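Local coordinates for putative ATP binding component of ABC-transporter (Escherichia coli, PDB 2R5O), which binds O-antigen polysaccharide through this C-terminal domain of Wzt, probably the ATP-binding component of an ABC transporter that exports it, at residues Gln70-Phe84 and Val118-Val132. Sequence-based numbering, arbitrary orientation. Where two conformers were deposited one is given.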
loop_
_atom_site.group_PDB
_atom_site.type_symbol
_atom_site.label_atom_id
_atom_site.label_comp_id
_atom_site.label_asym_id
_atom_site.label_seq_id
_atom_site.Cartn_x
_atom_site.Cartn_y
_atom_site.Cartn_z
ATOM N N GLN A 70 8.565 -3.014 7.196
ATOM C CA GLN A 70 8.805 -3.810 8.400
ATOM C C GLN A 70 7.523 -4.039 9.215
ATOM O O GLN A 70 6.741 -3.100 9.435
ATOM C CB GLN A 70 9.884 -3.141 9.245
ATOM C CG GLN A 70 10.419 -3.982 10.347
ATOM C CD GLN A 70 11.716 -3.441 10.874
ATOM O OE1 GLN A 70 12.732 -3.492 10.198
ATOM N NE2 GLN A 70 11.684 -2.893 12.074
ATOM N N GLN A 71 7.362 -5.248 9.716
ATOM C CA GLN A 71 6.259 -5.579 10.661
ATOM C C GLN A 71 6.363 -4.730 11.937
ATOM O O GLN A 71 7.425 -4.663 12.556
ATOM C CB GLN A 71 6.362 -7.046 11.040
ATOM C CG GLN A 71 5.090 -7.694 11.606
ATOM C CD GLN A 71 3.972 -7.916 10.569
ATOM O OE1 GLN A 71 4.144 -7.689 9.385
ATOM N NE2 GLN A 71 2.825 -8.360 11.033
ATOM N N THR A 72 5.265 -4.059 12.276
ATOM C CA THR A 72 5.166 -3.193 13.464
ATOM C C THR A 72 3.932 -3.588 14.258
ATOM O O THR A 72 2.889 -3.890 13.665
ATOM C CB THR A 72 5.114 -1.709 13.055
ATOM O OG1 THR A 72 6.338 -1.408 12.387
ATOM C CG2 THR A 72 4.918 -0.802 14.218
ATOM N N ASP A 73 4.071 -3.612 15.573
ATOM C CA ASP A 73 2.974 -3.887 16.489
ATOM C C ASP A 73 2.436 -2.586 17.063
ATOM O O ASP A 73 3.195 -1.774 17.583
ATOM C CB ASP A 73 3.428 -4.762 17.657
ATOM C CG ASP A 73 3.985 -6.090 17.240
ATOM O OD1 ASP A 73 3.572 -6.683 16.232
ATOM O OD2 ASP A 73 4.833 -6.583 18.001
ATOM N N PHE A 74 1.123 -2.421 16.968
ATOM C CA PHE A 74 0.394 -1.268 17.457
ATOM C C PHE A 74 -0.567 -1.777 18.516
ATOM O O PHE A 74 -1.539 -2.479 18.193
ATOM C CB PHE A 74 -0.387 -0.626 16.308
ATOM C CG PHE A 74 0.491 -0.093 15.200
ATOM C CD1 PHE A 74 1.064 1.158 15.285
ATOM C CD2 PHE A 74 0.749 -0.846 14.055
ATOM C CE1 PHE A 74 1.840 1.645 14.255
ATOM C CE2 PHE A 74 1.530 -0.347 13.071
ATOM C CZ PHE A 74 2.064 0.911 13.160
ATOM N N LEU A 75 -0.284 -1.475 19.775
ATOM C CA LEU A 75 -1.045 -1.981 20.922
ATOM C C LEU A 75 -1.804 -0.860 21.596
ATOM O O LEU A 75 -1.276 0.252 21.756
ATOM C CB LEU A 75 -0.129 -2.644 21.961
ATOM C CG LEU A 75 0.662 -3.848 21.441
ATOM C CD1 LEU A 75 2.042 -3.453 20.937
ATOM C CD2 LEU A 75 0.742 -4.937 22.491
ATOM N N MET A 76 -3.028 -1.153 22.015
ATOM C CA MET A 76 -3.845 -0.207 22.757
ATOM C C MET A 76 -4.407 -0.881 24.002
ATOM O O MET A 76 -4.802 -2.038 23.949
ATOM C CB MET A 76 -4.977 0.364 21.875
ATOM C CG MET A 76 -5.756 -0.694 21.070
ATOM S SD MET A 76 -7.146 -0.098 20.084
ATOM C CE MET A 76 -8.272 0.095 21.399
ATOM N N LYS A 77 -4.439 -0.151 25.118
ATOM C CA LYS A 77 -4.964 -0.650 26.382
ATOM C C LYS A 77 -6.255 0.086 26.695
ATOM O O LYS A 77 -6.315 1.317 26.619
ATOM C CB LYS A 77 -3.963 -0.419 27.500
ATOM C CG LYS A 77 -4.439 -0.989 28.832
ATOM C CD LYS A 77 -3.353 -1.027 29.909
ATOM C CE LYS A 77 -3.099 0.335 30.480
ATOM N NZ LYS A 77 -2.339 0.293 31.786
ATOM N N VAL A 78 -7.282 -0.673 27.055
ATOM C CA VAL A 78 -8.627 -0.138 27.285
ATOM C C VAL A 78 -9.146 -0.594 28.641
ATOM O O VAL A 78 -9.008 -1.777 28.993
ATOM C CB VAL A 78 -9.620 -0.632 26.219
ATOM C CG1 VAL A 78 -10.994 0.012 26.416
ATOM C CG2 VAL A 78 -9.076 -0.350 24.828
ATOM N N VAL A 79 -9.788 0.323 29.371
ATOM C CA VAL A 79 -10.563 -0.029 30.560
ATOM C C VAL A 79 -12.047 0.117 30.240
ATOM O O VAL A 79 -12.464 1.111 29.667
ATOM C CB VAL A 79 -10.139 0.802 31.810
ATOM C CG1 VAL A 79 -10.300 2.327 31.632
ATOM C CG2 VAL A 79 -10.932 0.350 33.044
ATOM N N PHE A 80 -12.827 -0.904 30.589
ATOM C CA PHE A 80 -14.265 -0.960 30.306
ATOM C C PHE A 80 -15.061 -0.646 31.558
ATOM O O PHE A 80 -14.785 -1.192 32.618
ATOM C CB PHE A 80 -14.623 -2.331 29.749
ATOM C CG PHE A 80 -13.958 -2.601 28.425
ATOM C CD1 PHE A 80 -14.558 -2.183 27.241
ATOM C CD2 PHE A 80 -12.726 -3.204 28.362
ATOM C CE1 PHE A 80 -13.950 -2.396 26.026
ATOM C CE2 PHE A 80 -12.110 -3.420 27.146
ATOM C CZ PHE A 80 -12.731 -3.025 25.976
ATOM N N GLU A 81 -16.017 0.269 31.426
ATOM C CA GLU A 81 -16.842 0.714 32.558
ATOM C C GLU A 81 -18.121 -0.125 32.717
ATOM O O GLU A 81 -18.748 -0.083 33.776
ATOM C CB GLU A 81 -17.134 2.213 32.426
ATOM C CG GLU A 81 -15.911 3.087 32.817
ATOM C CD GLU A 81 -15.152 3.702 31.655
ATOM O OE1 GLU A 81 -14.105 3.141 31.250
ATOM O OE2 GLU A 81 -15.579 4.774 31.167
ATOM N N TYR A 82 -18.484 -0.888 31.690
ATOM C CA TYR A 82 -19.689 -1.719 31.682
ATOM C C TYR A 82 -19.355 -3.089 31.087
ATOM O O TYR A 82 -18.319 -3.247 30.421
ATOM C CB TYR A 82 -20.777 -1.048 30.838
ATOM C CG TYR A 82 -21.158 0.328 31.318
ATOM C CD1 TYR A 82 -22.062 0.480 32.354
ATOM C CD2 TYR A 82 -20.633 1.480 30.738
ATOM C CE1 TYR A 82 -22.417 1.727 32.818
ATOM C CE2 TYR A 82 -20.995 2.745 31.201
ATOM C CZ TYR A 82 -21.891 2.856 32.232
ATOM O OH TYR A 82 -22.259 4.092 32.704
ATOM N N ASP A 83 -20.235 -4.062 31.291
ATOM C CA ASP A 83 -20.205 -5.298 30.511
ATOM C C ASP A 83 -20.551 -4.975 29.059
ATOM O O ASP A 83 -21.475 -4.195 28.820
ATOM C CB ASP A 83 -21.265 -6.294 31.003
ATOM C CG ASP A 83 -21.037 -6.767 32.409
ATOM O OD1 ASP A 83 -19.979 -6.511 33.009
ATOM O OD2 ASP A 83 -21.964 -7.422 32.933
ATOM N N PHE A 84 -19.859 -5.614 28.108
ATOM C CA PHE A 84 -20.212 -5.563 26.697
ATOM C C PHE A 84 -20.045 -6.966 26.112
ATOM O O PHE A 84 -19.045 -7.639 26.382
ATOM C CB PHE A 84 -19.287 -4.614 25.931
ATOM C CG PHE A 84 -19.407 -3.158 26.317
ATOM C CD1 PHE A 84 -20.375 -2.348 25.740
ATOM C CD2 PHE A 84 -18.507 -2.584 27.207
ATOM C CE1 PHE A 84 -20.459 -0.990 26.058
ATOM C CE2 PHE A 84 -18.596 -1.244 27.538
ATOM C CZ PHE A 84 -19.567 -0.453 26.974
ATOM N N VAL A 118 -16.378 -8.493 27.360
ATOM C CA VAL A 118 -15.719 -7.934 28.533
ATOM C C VAL A 118 -16.725 -7.726 29.650
ATOM O O VAL A 118 -17.933 -7.640 29.408
ATOM C CB VAL A 118 -15.034 -6.586 28.242
ATOM C CG1 VAL A 118 -14.015 -6.752 27.113
ATOM C CG2 VAL A 118 -16.051 -5.515 27.930
ATOM N N SER A 119 -16.213 -7.678 30.880
ATOM C CA SER A 119 -16.998 -7.329 32.052
ATOM C C SER A 119 -16.599 -5.950 32.566
ATOM O O SER A 119 -15.478 -5.497 32.368
ATOM C CB SER A 119 -16.775 -8.342 33.174
ATOM O OG SER A 119 -17.076 -9.659 32.753
ATOM N N ARG A 120 -17.529 -5.316 33.270
ATOM C CA ARG A 120 -17.295 -4.053 33.934
ATOM C C ARG A 120 -16.002 -4.122 34.738
ATOM O O ARG A 120 -15.794 -5.061 35.526
ATOM C CB ARG A 120 -18.483 -3.731 34.836
ATOM C CG ARG A 120 -18.310 -2.534 35.721
ATOM C CD ARG A 120 -19.660 -2.093 36.289
ATOM N NE ARG A 120 -19.564 -1.629 37.664
ATOM C CZ ARG A 120 -19.040 -0.466 38.047
ATOM N NH1 ARG A 120 -18.530 0.379 37.157
ATOM N NH2 ARG A 120 -19.019 -0.152 39.333
ATOM N N GLY A 121 -15.148 -3.115 34.557
ATOM C CA GLY A 121 -13.862 -3.040 35.246
ATOM C C GLY A 121 -12.698 -3.696 34.536
ATOM O O GLY A 121 -11.547 -3.490 34.926
ATOM N N ASP A 122 -12.970 -4.496 33.508
ATOM C CA ASP A 122 -11.898 -5.195 32.827
ATOM C C ASP A 122 -10.926 -4.222 32.139
ATOM O O ASP A 122 -11.331 -3.184 31.612
ATOM C CB ASP A 122 -12.447 -6.147 31.764
ATOM C CG ASP A 122 -13.004 -7.433 32.319
ATOM O OD1 ASP A 122 -12.945 -7.663 33.547
ATOM O OD2 ASP A 122 -13.492 -8.222 31.469
ATOM N N VAL A 123 -9.655 -4.615 32.121
ATOM C CA VAL A 123 -8.598 -3.905 31.406
ATOM C C VAL A 123 -8.061 -4.896 30.395
ATOM O O VAL A 123 -7.733 -6.026 30.746
ATOM C CB VAL A 123 -7.484 -3.440 32.361
ATOM C CG1 VAL A 123 -6.387 -2.684 31.611
ATOM C CG2 VAL A 123 -8.079 -2.576 33.450
ATOM N N ARG A 124 -8.022 -4.501 29.121
ATOM C CA ARG A 124 -7.591 -5.387 28.038
ATOM C C ARG A 124 -6.608 -4.668 27.140
ATOM O O ARG A 124 -6.704 -3.466 26.941
ATOM C CB ARG A 124 -8.777 -5.821 27.183
ATOM C CG ARG A 124 -9.908 -6.495 27.909
ATOM C CD ARG A 124 -9.566 -7.900 28.329
ATOM N NE ARG A 124 -10.697 -8.508 29.045
ATOM C CZ ARG A 124 -11.669 -9.222 28.478
ATOM N NH1 ARG A 124 -11.694 -9.447 27.163
ATOM N NH2 ARG A 124 -12.631 -9.701 29.245
ATOM N N VAL A 125 -5.709 -5.438 26.545
ATOM C CA VAL A 125 -4.803 -4.934 25.538
ATOM C C VAL A 125 -5.142 -5.620 24.224
ATOM O O VAL A 125 -5.390 -6.832 24.159
ATOM C CB VAL A 125 -3.345 -5.200 25.946
ATOM C CG1 VAL A 125 -2.397 -4.802 24.824
ATOM C CG2 VAL A 125 -3.018 -4.442 27.228
ATOM N N PHE A 126 -5.119 -4.829 23.160
ATOM C CA PHE A 126 -5.375 -5.297 21.802
ATOM C C PHE A 126 -4.220 -4.919 20.913
ATOM O O PHE A 126 -3.696 -3.813 21.025
ATOM C CB PHE A 126 -6.660 -4.655 21.284
ATOM C CG PHE A 126 -7.849 -4.885 22.184
ATOM C CD1 PHE A 126 -8.355 -6.163 22.405
ATOM C CD2 PHE A 126 -8.406 -3.839 22.875
ATOM C CE1 PHE A 126 -9.450 -6.360 23.252
ATOM C CE2 PHE A 126 -9.515 -4.016 23.705
ATOM C CZ PHE A 126 -10.028 -5.271 23.887
ATOM N N LYS A 127 -3.833 -5.830 20.021
ATOM C CA LYS A 127 -2.659 -5.633 19.193
ATOM C C LYS A 127 -2.991 -5.797 17.721
ATOM O O LYS A 127 -3.510 -6.846 17.314
ATOM C CB LYS A 127 -1.568 -6.633 19.606
ATOM C CG LYS A 127 -0.316 -6.545 18.735
ATOM C CD LYS A 127 0.820 -7.389 19.252
ATOM C CE LYS A 127 0.683 -8.835 18.940
ATOM N NZ LYS A 127 2.018 -9.490 19.232
ATOM N N PHE A 128 -2.627 -4.801 16.919
ATOM C CA PHE A 128 -2.686 -4.883 15.453
ATOM C C PHE A 128 -1.235 -4.931 14.972
ATOM O O PHE A 128 -0.451 -4.040 15.300
ATOM C CB PHE A 128 -3.375 -3.644 14.861
ATOM C CG PHE A 128 -4.841 -3.573 15.171
ATOM C CD1 PHE A 128 -5.747 -4.101 14.284
ATOM C CD2 PHE A 128 -5.296 -2.980 16.326
ATOM C CE1 PHE A 128 -7.091 -4.062 14.547
ATOM C CE2 PHE A 128 -6.653 -2.938 16.595
ATOM C CZ PHE A 128 -7.531 -3.471 15.716
ATOM N N SER A 129 -0.885 -5.941 14.203
ATOM C CA SER A 129 0.480 -6.088 13.708
ATOM C C SER A 129 0.426 -6.050 12.182
ATOM O O SER A 129 -0.301 -6.829 11.578
ATOM C CB SER A 129 1.103 -7.404 14.175
ATOM O OG SER A 129 1.166 -7.479 15.581
ATOM N N LEU A 130 1.219 -5.189 11.569
ATOM C CA LEU A 130 1.158 -5.024 10.138
ATOM C C LEU A 130 2.487 -4.506 9.615
ATOM O O LEU A 130 3.230 -3.843 10.335
ATOM C CB LEU A 130 0.003 -4.088 9.743
ATOM C CG LEU A 130 0.083 -2.683 10.344
ATOM C CD1 LEU A 130 0.762 -1.702 9.411
ATOM C CD2 LEU A 130 -1.291 -2.161 10.768
ATOM N N PRO A 131 2.769 -4.827 8.347
ATOM C CA PRO A 131 3.953 -4.311 7.688
ATOM C C PRO A 131 3.683 -2.883 7.227
ATOM O O PRO A 131 2.691 -2.619 6.553
ATOM C CB PRO A 131 4.139 -5.271 6.511
ATOM C CG PRO A 131 2.787 -5.665 6.150
ATOM C CD PRO A 131 2.009 -5.711 7.444
ATOM N N VAL A 132 4.556 -1.966 7.591
ATOM C CA VAL A 132 4.295 -0.572 7.306
ATOM C C VAL A 132 4.759 -0.283 5.857
ATOM O O VAL A 132 5.838 0.277 5.604
ATOM C CB VAL A 132 4.928 0.332 8.357
ATOM C CG1 VAL A 132 4.590 1.796 8.090
ATOM C CG2 VAL A 132 4.430 -0.080 9.769
HETATM O O HOH W 1 0.394 -8.787 9.215
#
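D73 and S129 face each other across two antiparallel strands, 71-80 and 123-131, of one sheet in the immunoglobulin-fold C-terminal domain of Wzt. Backbone pairing is regular from T72/L130 to V78/R124, each hydrogen-bonded pair exchanging two N-H···O bonds, and F80 N then donates to D122 O. In the conformer described, S129 OG donates to D73 OD1 at 2.6 Å from above the carboxylate plane, while D73 OD2 is taken by Q56 of strand 48-57. At the Q71 end, a water accepts from Q71 NE2 and donates to S129 O, each at 3.1 Å. S129 O also takes weak hydrogen bonds from the hydroxyls of S182 and S183 of the second subunit, whose strand pairs with 127-129 and continues the sheet.

On the opposite face, F80 is clasped between V78 CG1 and V118 CG2, the latter a CH-pi contact 3.9 Å from the ring centroid; F126 meets this ring at its edge.

Beyond F80, just before strand 123-131 begins, a type II turn from S119 to D122 brings G121 N to F80 O (2.8 Å). With CG anti to its carbonyl carbon (chi1 -64°), D83 directs OD1 to R120 N at 2.7 Å. Y82 O, buried here, has no partner in the model. D122 OD2 is gripped from opposite faces of its carboxylate, by S119 N and salt-bridging R124 NH2, both at 2.8 Å.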